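Local coordinates for Ice-binding protein (Colwellia, PDB 3WP9) that binds to the surface of ice crystals and inhibits their growth and recrystallization, at residues Asp87-Val92 with Phe164-Gly169. Residues are numbered along the deposited sequence; the frame is centred on the assembly and turned at random.
Sequences DAAGRV and FWQVAG
The methyl of Ala89 sits squarely over one face of the Gln166 side-chain amide, with Ala89 CB 3.6 Å from Gln166 CD and almost directly above it. Ala89 CA lies over the same face but displaced toward the carbonyl oxygen, 3.5 Å from Gln166 OE1. At the amide's nitrogen end, NE2 hydrogen-bonds to the hydroxyl of Tyr85, one turn earlier in helix 71-89, so a single side chain meets this helix through both its flat face and its polar tip. Two further flat groups meet within 87-92: Arg91 grips the Asp87 carboxylate side-on in a salt bridge, Arg91 NE bonding Asp87 OD1 at 2.9 Å and Arg91 NH2 bonding Asp87 OD2 at 3.1 Å. Both oxygens lie near the guanidinium plane, but both nitrogens come in out of the carboxylate plane, at OD2 on the syn side, so the two planes are tilted. Tyr4 adds a cation-pi contact to the arginine.

Gln166 CG stands anti to the backbone N (chi1 172°), and the bend that follows (chi2 -94°) lays the amide beneath Ala89. Nearer the strand, Ala88 CB rests 3.9 Å from Gln166 CB, a plain methyl-to-methylene contact. With an alanine here instead of Gln166, the Tyr85 hydroxyl would probably lose this partner and a gap would open under the Ala89 methyl. Gln139, on neighbouring strand 136-140, hydrogen-bonds the backbone oxygens of Ala88 and Arg91. The last turn of helix 71-89 thus packs on a parallel sheet of the right-handed beta-helix, the arrangement of this ice-binding protein family, in which a long helix lies alongside the coil.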
loop_
_atom_site.group_PDB
_atom_site.type_symbol
_atom_site.label_atom_id
_atom_site.label_comp_id
_atom_site.label_asym_id
_atom_site.label_seq_id
_atom_site.Cartn_x
_atom_site.Cartn_y
_atom_site.Cartn_z
ATOM N N ASP A 87 -8.761 -10.400 -6.173
ATOM C CA ASP A 87 -9.752 -10.699 -5.131
ATOM C C ASP A 87 -10.452 -9.373 -4.734
ATOM O O ASP A 87 -11.680 -9.217 -4.798
ATOM C CB ASP A 87 -9.054 -11.327 -3.925
ATOM C CG ASP A 87 -9.977 -11.566 -2.799
ATOM O OD1 ASP A 87 -11.199 -11.657 -3.092
ATOM O OD2 ASP A 87 -9.514 -11.726 -1.663
ATOM N N ALA A 88 -9.659 -8.381 -4.371
ATOM C CA ALA A 88 -10.240 -7.079 -4.049
ATOM C C ALA A 88 -11.079 -6.460 -5.180
ATOM O O ALA A 88 -12.135 -5.926 -4.951
ATOM C CB ALA A 88 -9.075 -6.118 -3.698
ATOM N N ALA A 89 -10.593 -6.493 -6.423
ATOM C CA ALA A 89 -11.259 -5.855 -7.530
ATOM C C ALA A 89 -12.626 -6.517 -7.755
ATOM O O ALA A 89 -13.523 -5.881 -8.293
ATOM C CB ALA A 89 -10.393 -5.982 -8.769
ATOM N N GLY A 90 -12.794 -7.772 -7.314
ATOM C CA GLY A 90 -13.982 -8.543 -7.760
ATOM C C GLY A 90 -15.086 -8.585 -6.729
ATOM O O GLY A 90 -16.116 -9.264 -6.948
ATOM N N ARG A 91 -14.916 -7.905 -5.596
ATOM C CA ARG A 91 -15.877 -8.060 -4.509
ATOM C C ARG A 91 -17.172 -7.397 -4.876
ATOM O O ARG A 91 -17.201 -6.388 -5.607
ATOM C CB ARG A 91 -15.401 -7.471 -3.205
ATOM C CG ARG A 91 -14.210 -8.151 -2.671
ATOM C CD ARG A 91 -14.453 -9.630 -2.425
ATOM N NE ARG A 91 -13.270 -10.155 -1.740
ATOM C CZ ARG A 91 -13.029 -10.130 -0.435
ATOM N NH1 ARG A 91 -13.898 -9.597 0.444
ATOM N NH2 ARG A 91 -11.897 -10.660 0.015
ATOM N N VAL A 92 -18.263 -7.977 -4.356
ATOM C CA VAL A 92 -19.616 -7.485 -4.629
ATOM C C VAL A 92 -20.537 -7.866 -3.468
ATOM O O VAL A 92 -20.222 -8.776 -2.696
ATOM C CB VAL A 92 -20.187 -8.045 -5.948
ATOM C CG1 VAL A 92 -19.579 -7.294 -7.125
ATOM C CG2 VAL A 92 -19.927 -9.554 -6.011
ATOM N N PHE A 164 -8.383 -1.790 2.146
ATOM C CA PHE A 164 -7.717 -2.309 0.892
ATOM C C PHE A 164 -7.997 -1.379 -0.209
ATOM O O PHE A 164 -9.147 -1.134 -0.550
ATOM C CB PHE A 164 -8.133 -3.782 0.576
ATOM C CG PHE A 164 -7.843 -4.744 1.705
ATOM C CD1 PHE A 164 -6.614 -5.428 1.842
ATOM C CD2 PHE A 164 -8.829 -4.934 2.692
ATOM C CE1 PHE A 164 -6.344 -6.307 2.926
ATOM C CE2 PHE A 164 -8.558 -5.768 3.770
ATOM C CZ PHE A 164 -7.355 -6.476 3.894
ATOM N N TRP A 165 -6.908 -0.820 -0.811
ATOM C CA TRP A 165 -7.033 0.139 -1.914
ATOM C C TRP A 165 -6.582 -0.603 -3.154
ATOM O O TRP A 165 -5.397 -0.951 -3.298
ATOM C CB TRP A 165 -6.124 1.346 -1.741
ATOM C CG TRP A 165 -6.322 2.122 -0.399
ATOM C CD1 TRP A 165 -5.721 1.883 0.772
ATOM C CD2 TRP A 165 -7.104 3.285 -0.262
ATOM N NE1 TRP A 165 -6.095 2.858 1.692
ATOM C CE2 TRP A 165 -6.948 3.723 1.070
ATOM C CE3 TRP A 165 -7.919 4.016 -1.131
ATOM C CZ2 TRP A 165 -7.598 4.862 1.538
ATOM C CZ3 TRP A 165 -8.536 5.125 -0.701
ATOM C CH2 TRP A 165 -8.382 5.546 0.660
ATOM N N GLN A 166 -7.563 -0.909 -3.970
ATOM C CA GLN A 166 -7.302 -1.587 -5.268
ATOM C C GLN A 166 -7.336 -0.505 -6.350
ATOM O O GLN A 166 -8.359 0.070 -6.638
ATOM C CB GLN A 166 -8.386 -2.693 -5.477
ATOM C CG GLN A 166 -8.325 -3.318 -6.886
ATOM C CD GLN A 166 -9.265 -2.653 -7.875
ATOM O OE1 GLN A 166 -10.494 -2.465 -7.592
ATOM N NE2 GLN A 166 -8.746 -2.335 -9.028
ATOM N N VAL A 167 -6.159 -0.233 -6.938
ATOM C CA VAL A 167 -6.005 0.934 -7.817
ATOM C C VAL A 167 -5.505 0.400 -9.157
ATOM O O VAL A 167 -4.417 -0.153 -9.300
ATOM C CB VAL A 167 -4.980 1.928 -7.221
ATOM C CG1 VAL A 167 -4.889 3.159 -8.103
ATOM C CG2 VAL A 167 -5.394 2.298 -5.731
ATOM N N ALA A 168 -6.359 0.580 -10.137
ATOM C CA ALA A 168 -6.021 0.096 -11.491
ATOM C C ALA A 168 -5.045 0.995 -12.233
ATOM O O ALA A 168 -4.384 0.512 -13.173
ATOM C CB ALA A 168 -7.336 -0.126 -12.273
ATOM N N GLY A 169 -4.952 2.294 -11.842
ATOM C CA GLY A 169 -3.962 3.260 -12.344
ATOM C C GLY A 169 -2.744 3.314 -11.497
ATOM O O GLY A 169 -2.186 2.248 -11.131
#